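Local atomic coordinates of dihydropteridine reductase (Caenorhabditis elegans, PDB entry 1OOE), a protein that probably catalyses the NADH- or NADPH-dependent reduction of quinonoid dihydrobiopterin to tetrahydrobiopterin, as a homodimer of the short-chain dehydrogenase/reductase family. Residues A[17-22]-A[203-208]; A[109-114]-A[123-128]. All coordinates share one frame; numbering follows the deposited sequence. Where two conformers were deposited one is given.

Contact 1 of 2, residues A[17-22]-A[203-208]; sequences SAILEF and EHLLKW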
loop_
_atom_site.group_PDB
_atom_site.type_symbol
_atom_site.label_atom_id
_atom_site.label_comp_id
_atom_site.label_asym_id
_atom_site.label_seq_id
_atom_site.Cartn_x
_atom_site.Cartn_y
_atom_site.Cartn_z
ATOM N N SER A 17 18.629 -4.683 16.510
ATOM C CA SER A 17 19.625 -4.652 17.572
ATOM C C SER A 17 20.963 -5.182 17.058
ATOM O O SER A 17 22.024 -4.683 17.438
ATOM C CB SER A 17 19.149 -5.480 18.776
ATOM O OG SER A 17 20.125 -5.495 19.803
ATOM N N ALA A 18 20.911 -6.190 16.191
ATOM C CA ALA A 18 22.130 -6.760 15.626
ATOM C C ALA A 18 22.846 -5.720 14.767
ATOM O O ALA A 18 24.072 -5.584 14.823
ATOM C CB ALA A 18 21.795 -7.988 14.783
ATOM N N ILE A 19 22.076 -4.997 13.962
ATOM C CA ILE A 19 22.633 -3.967 13.093
ATOM C C ILE A 19 23.241 -2.846 13.933
ATOM O O ILE A 19 24.364 -2.411 13.682
ATOM C CB ILE A 19 21.544 -3.390 12.153
ATOM C CG1 ILE A 19 21.093 -4.477 11.175
ATOM C CG2 ILE A 19 22.083 -2.180 11.381
ATOM C CD1 ILE A 19 19.832 -4.135 10.411
ATOM N N LEU A 20 22.499 -2.391 14.939
ATOM C CA LEU A 20 22.969 -1.325 15.816
ATOM C C LEU A 20 24.283 -1.712 16.494
ATOM O O LEU A 20 25.244 -0.942 16.491
ATOM C CB LEU A 20 21.898 -1.007 16.867
ATOM C CG LEU A 20 22.133 0.179 17.812
ATOM C CD1 LEU A 20 20.793 0.671 18.362
ATOM C CD2 LEU A 20 23.066 -0.229 18.938
ATOM N N GLU A 21 24.328 -2.912 17.064
ATOM C CA GLU A 21 25.539 -3.382 17.731
ATOM C C GLU A 21 26.719 -3.484 16.765
ATOM O O GLU A 21 27.844 -3.114 17.104
ATOM C CB GLU A 21 25.298 -4.750 18.376
ATOM C CG GLU A 21 24.384 -4.738 19.591
ATOM C CD GLU A 21 24.892 -3.834 20.698
ATOM O OE1 GLU A 21 26.127 -3.664 20.809
ATOM O OE2 GLU A 21 24.060 -3.306 21.465
ATOM N N PHE A 22 26.458 -3.987 15.563
ATOM C CA PHE A 22 27.504 -4.155 14.564
ATOM C C PHE A 22 28.137 -2.834 14.128
ATOM O O PHE A 22 29.361 -2.728 14.049
ATOM C CB PHE A 22 26.952 -4.890 13.343
ATOM C CG PHE A 22 28.008 -5.326 12.371
ATOM C CD1 PHE A 22 28.897 -6.345 12.702
ATOM C CD2 PHE A 22 28.118 -4.719 11.127
ATOM C CE1 PHE A 22 29.882 -6.752 11.804
ATOM C CE2 PHE A 22 29.102 -5.118 10.220
ATOM C CZ PHE A 22 29.983 -6.136 10.559
ATOM N N GLU A 203 26.644 -7.119 7.834
ATOM C CA GLU A 203 27.862 -7.021 7.042
ATOM C C GLU A 203 27.609 -6.337 5.703
ATOM O O GLU A 203 28.399 -5.491 5.274
ATOM C CB GLU A 203 28.462 -8.414 6.828
ATOM C CG GLU A 203 29.275 -8.910 8.017
ATOM C CD GLU A 203 29.551 -10.400 7.959
ATOM O OE1 GLU A 203 29.713 -10.936 6.844
ATOM O OE2 GLU A 203 29.619 -11.035 9.032
ATOM N N HIS A 204 26.510 -6.683 5.037
ATOM C CA HIS A 204 26.227 -6.049 3.759
ATOM C C HIS A 204 25.851 -4.585 3.917
ATOM O O HIS A 204 26.201 -3.759 3.073
ATOM C CB HIS A 204 25.140 -6.807 2.990
ATOM C CG HIS A 204 25.665 -7.989 2.236
ATOM N ND1 HIS A 204 26.054 -9.157 2.857
ATOM C CD2 HIS A 204 25.918 -8.162 0.916
ATOM C CE1 HIS A 204 26.526 -9.997 1.952
ATOM N NE2 HIS A 204 26.455 -9.418 0.767
ATOM N N LEU A 205 25.149 -4.244 4.994
ATOM C CA LEU A 205 24.796 -2.843 5.192
ATOM C C LEU A 205 26.064 -2.010 5.381
ATOM O O LEU A 205 26.175 -0.911 4.835
ATOM C CB LEU A 205 23.871 -2.673 6.399
ATOM C CG LEU A 205 22.435 -3.179 6.231
ATOM C CD1 LEU A 205 21.688 -3.038 7.549
ATOM C CD2 LEU A 205 21.736 -2.393 5.126
ATOM N N LEU A 206 27.026 -2.524 6.142
ATOM C CA LEU A 206 28.272 -1.780 6.348
ATOM C C LEU A 206 29.009 -1.627 5.015
ATOM O O LEU A 206 29.544 -0.556 4.713
ATOM C CB LEU A 206 29.174 -2.483 7.375
ATOM C CG LEU A 206 30.528 -1.813 7.662
ATOM C CD1 LEU A 206 30.305 -0.394 8.167
ATOM C CD2 LEU A 206 31.303 -2.625 8.686
ATOM N N LYS A 207 29.023 -2.688 4.212
ATOM C CA LYS A 207 29.694 -2.644 2.913
ATOM C C LYS A 207 29.057 -1.619 1.976
ATOM O O LYS A 207 29.752 -0.801 1.373
ATOM C CB LYS A 207 29.667 -4.015 2.231
ATOM C CG LYS A 207 30.446 -4.040 0.915
ATOM C CD LYS A 207 30.401 -5.392 0.213
ATOM C CE LYS A 207 29.002 -5.721 -0.298
ATOM N NZ LYS A 207 29.002 -6.947 -1.157
ATOM N N TRP A 208 27.735 -1.670 1.848
ATOM C CA TRP A 208 27.035 -0.740 0.973
ATOM C C TRP A 208 27.143 0.699 1.476
ATOM O O TRP A 208 27.110 1.645 0.684
ATOM C CB TRP A 208 25.558 -1.132 0.835
ATOM C CG TRP A 208 25.321 -2.506 0.254
ATOM C CD1 TRP A 208 26.086 -3.150 -0.673
ATOM C CD2 TRP A 208 24.206 -3.370 0.525
ATOM N NE1 TRP A 208 25.516 -4.364 -1.001
ATOM C CE2 TRP A 208 24.362 -4.521 -0.279
ATOM C CE3 TRP A 208 23.089 -3.280 1.366
ATOM C CZ2 TRP A 208 23.441 -5.576 -0.266
ATOM C CZ3 TRP A 208 22.172 -4.330 1.379
ATOM C CH2 TRP A 208 22.356 -5.461 0.567
#
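F22 and I19, one turn apart on helix 14-25, carry this contact with the side chains of E203, L205 and L206 on helix 198-210. The phenyl ring of F22 reaches across with its far rim: CE2 lies 3.7 Å from L206 CD2, and CZ lies 3.8 Å from E203 CG. Both partners come to the ring obliquely, and each side chain crosses that of F22 at about a right angle. With CG anti to the backbone N (chi1 -170°), the ring is carried out from its own helix toward the other. E203 contributes its aliphatic part here: its CB sets out away from helix 14-25, yet CG still meets the ring, and the extended chain beyond takes the carboxylate onward. Deeper in the protein, CD1 of I19 meets CD1 of L205 at 3.6 Å. The same L205 methyl also lies 3.9 Å from I19 CG2, so the two branches of the isoleucine share one leucine methyl.

Helix 14-25 is the first helix of the Rossmann fold. G11 and G13 lie in the turn before it and G16 in its first turn, a spacing that fits the GxGxxG-type dinucleotide-binding pattern; the I19 side chain touches residues of this pattern. The two helices lie on the same face of the sheet, with axes 10.4 Å apart at closest approach and a signed crossing angle of -50°. No hydrogen bond joins the two segments; the contact is apolar, buried around I19 and L205 and more open around E203.

In the next shell, S202 packs against both I19 and F22, while L206 also touches N26, just past the end of helix 14-25, and Y28 at the start of strand 28-34. N26 is in turn hydrogen-bonded through ND2 to F22 O.

Contact 2 of 2, residues A[109-114]-A[123-128]; sequences AIAAKL and GLLQLT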
loop_
_atom_site.group_PDB
_atom_site.type_symbol
_atom_site.label_atom_id
_atom_site.label_comp_id
_atom_site.label_asym_id
_atom_site.label_seq_id
_atom_site.Cartn_x
_atom_site.Cartn_y
_atom_site.Cartn_z
ATOM N N ALA A 109 7.830 5.145 5.465
ATOM C CA ALA A 109 7.636 6.505 4.976
ATOM C C ALA A 109 8.370 7.532 5.829
ATOM O O ALA A 109 8.958 8.470 5.298
ATOM C CB ALA A 109 6.156 6.834 4.928
ATOM N N ILE A 110 8.322 7.373 7.148
ATOM C CA ILE A 110 9.010 8.312 8.030
ATOM C C ILE A 110 10.521 8.141 7.868
ATOM O O ILE A 110 11.274 9.116 7.922
ATOM C CB ILE A 110 8.580 8.115 9.507
ATOM C CG1 ILE A 110 7.105 8.503 9.656
ATOM C CG2 ILE A 110 9.442 8.975 10.433
ATOM C CD1 ILE A 110 6.532 8.298 11.042
ATOM N N ALA A 111 10.971 6.908 7.644
ATOM C CA ALA A 111 12.400 6.679 7.436
ATOM C C ALA A 111 12.824 7.428 6.168
ATOM O O ALA A 111 13.892 8.052 6.126
ATOM C CB ALA A 111 12.687 5.177 7.291
ATOM N N ALA A 112 11.982 7.375 5.139
ATOM C CA ALA A 112 12.279 8.062 3.885
ATOM C C ALA A 112 12.338 9.572 4.113
ATOM O O ALA A 112 13.237 10.244 3.613
ATOM C CB ALA A 112 11.220 7.727 2.829
ATOM N N LYS A 113 11.376 10.101 4.866
ATOM C CA LYS A 113 11.343 11.534 5.160
ATOM C C LYS A 113 12.629 11.940 5.878
ATOM O O LYS A 113 13.200 12.999 5.599
ATOM C CB LYS A 113 10.131 11.872 6.042
ATOM C CG LYS A 113 9.947 13.372 6.304
ATOM C CD LYS A 113 9.679 14.137 5.013
ATOM C CE LYS A 113 9.594 15.637 5.263
ATOM N NZ LYS A 113 9.177 16.373 4.040
ATOM N N LEU A 114 13.083 11.102 6.807
ATOM C CA LEU A 114 14.312 11.388 7.542
ATOM C C LEU A 114 15.499 11.445 6.586
ATOM O O LEU A 114 16.373 12.303 6.718
ATOM C CB LEU A 114 14.557 10.315 8.610
ATOM C CG LEU A 114 13.655 10.385 9.845
ATOM C CD1 LEU A 114 13.783 9.103 10.667
ATOM C CD2 LEU A 114 14.036 11.597 10.676
ATOM N N GLY A 123 24.670 8.742 0.309
ATOM C CA GLY A 123 24.370 7.844 1.413
ATOM C C GLY A 123 23.426 6.715 1.052
ATOM O O GLY A 123 22.994 6.610 -0.093
ATOM N N LEU A 124 23.093 5.883 2.036
ATOM C CA LEU A 124 22.212 4.739 1.818
ATOM C C LEU A 124 20.951 4.715 2.675
ATOM O O LEU A 124 21.007 4.938 3.881
ATOM C CB LEU A 124 22.984 3.440 2.082
ATOM C CG LEU A 124 22.179 2.137 2.122
ATOM C CD1 LEU A 124 21.667 1.810 0.735
ATOM C CD2 LEU A 124 23.051 1.001 2.652
ATOM N N LEU A 125 19.813 4.455 2.031
ATOM C CA LEU A 125 18.545 4.298 2.739
ATOM C C LEU A 125 18.158 2.843 2.482
ATOM O O LEU A 125 18.098 2.408 1.329
ATOM C CB LEU A 125 17.446 5.211 2.182
ATOM C CG LEU A 125 16.018 4.833 2.624
ATOM C CD1 LEU A 125 15.853 5.055 4.127
ATOM C CD2 LEU A 125 14.998 5.663 1.851
ATOM N N GLN A 126 17.935 2.083 3.547
ATOM C CA GLN A 126 17.534 0.686 3.397
ATOM C C GLN A 126 16.165 0.484 4.028
ATOM O O GLN A 126 15.903 0.953 5.136
ATOM C CB GLN A 126 18.569 -0.239 4.047
ATOM C CG GLN A 126 18.121 -1.692 4.197
ATOM C CD GLN A 126 17.506 -1.963 5.556
ATOM O OE1 GLN A 126 18.054 -1.552 6.581
ATOM N NE2 GLN A 126 16.370 -2.665 5.578
ATOM N N LEU A 127 15.289 -0.194 3.295
ATOM C CA LEU A 127 13.939 -0.474 3.766
ATOM C C LEU A 127 13.742 -1.982 3.779
ATOM O O LEU A 127 14.532 -2.733 3.199
ATOM C CB LEU A 127 12.896 0.164 2.841
ATOM C CG LEU A 127 12.974 1.677 2.613
ATOM C CD1 LEU A 127 11.892 2.088 1.628
ATOM C CD2 LEU A 127 12.813 2.424 3.939
ATOM N N THR A 128 12.678 -2.425 4.430
ATOM C CA THR A 128 12.402 -3.850 4.503
ATOM C C THR A 128 11.095 -4.177 3.799
ATOM O O THR A 128 10.038 -3.681 4.180
ATOM C CB THR A 128 12.338 -4.315 5.964
ATOM O OG1 THR A 128 13.584 -4.018 6.612
ATOM C CG2 THR A 128 12.096 -5.819 6.033
#
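A111 and A112 on helix 93-118 face L125 and L127 of strand 123-128 in a wholly buried contact. The apolar packing rests on two leucines and on alanines too short to hold the helix far off. L125 spreads its two methyls over neighbouring residues of the helix: CD2 lies 4.2 Å from A112 CA, and CD1 lies 4.1 Å from the carbonyl oxygen of A111. With CG anti to the backbone N (chi1 165°), the leucine stands out from the strand toward the helix, where it comes slightly nearer to main-chain atoms than to the alanine methyls. L127, two residues on and pointing to the same side, places CD2 4.3 Å from A111 CB. The A111 methyl thus lies against both leucines, with L125 also touching its carbonyl oxygen. None of these approaches is tight, an easy van der Waals fit.

Polar interactions hold each segment rather than bridging the two. Q126 points to the other face of the sheet, where its NE2 gives a weak hydrogen bond to L127 O (3.0 Å). The strand is fixed by backbone bonds on both flanks, L124 to D74 and V76 of strand 73-78, and L125 to A169 and L171 of strand 169-175. On the helix, K113 is turned from the strand, and its NZ is hydrogen-bonded to S90 O of the second subunit; A109 packs on F93 of that subunit.

Helix and strand axes run 9.3 Å apart and almost exactly antiparallel, at 176°. This is the helix-to-strand half of a beta-alpha-beta unit: strand 73-78 leads through helix 93-118 to the parallel neighbour strand 123-128, the layered packing of the Rossmann fold in short-chain dehydrogenases.

Overall arrangement
The two contacts lie on opposite faces of the central, mainly parallel sheet, their centres 15 Å apart. Contact 1 pairs helices 14-25 and 198-210 on one face; contact 2 sets helix 93-118 against strand 123-128 from the other. Along the chain, both segments of contact 2 fall between those of contact 1, so helix 198-210, late in the sequence, packs beside the first helix, with the intervening chain supplying the central strands. They meet through strand 123-128: L205 CD2 packs on Q126 CG, and W208 CB on L124 CD2, both at 3.8 Å. Together they give the helix-sheet-helix layering of the subunit, with helix 93-118 also touching the second subunit.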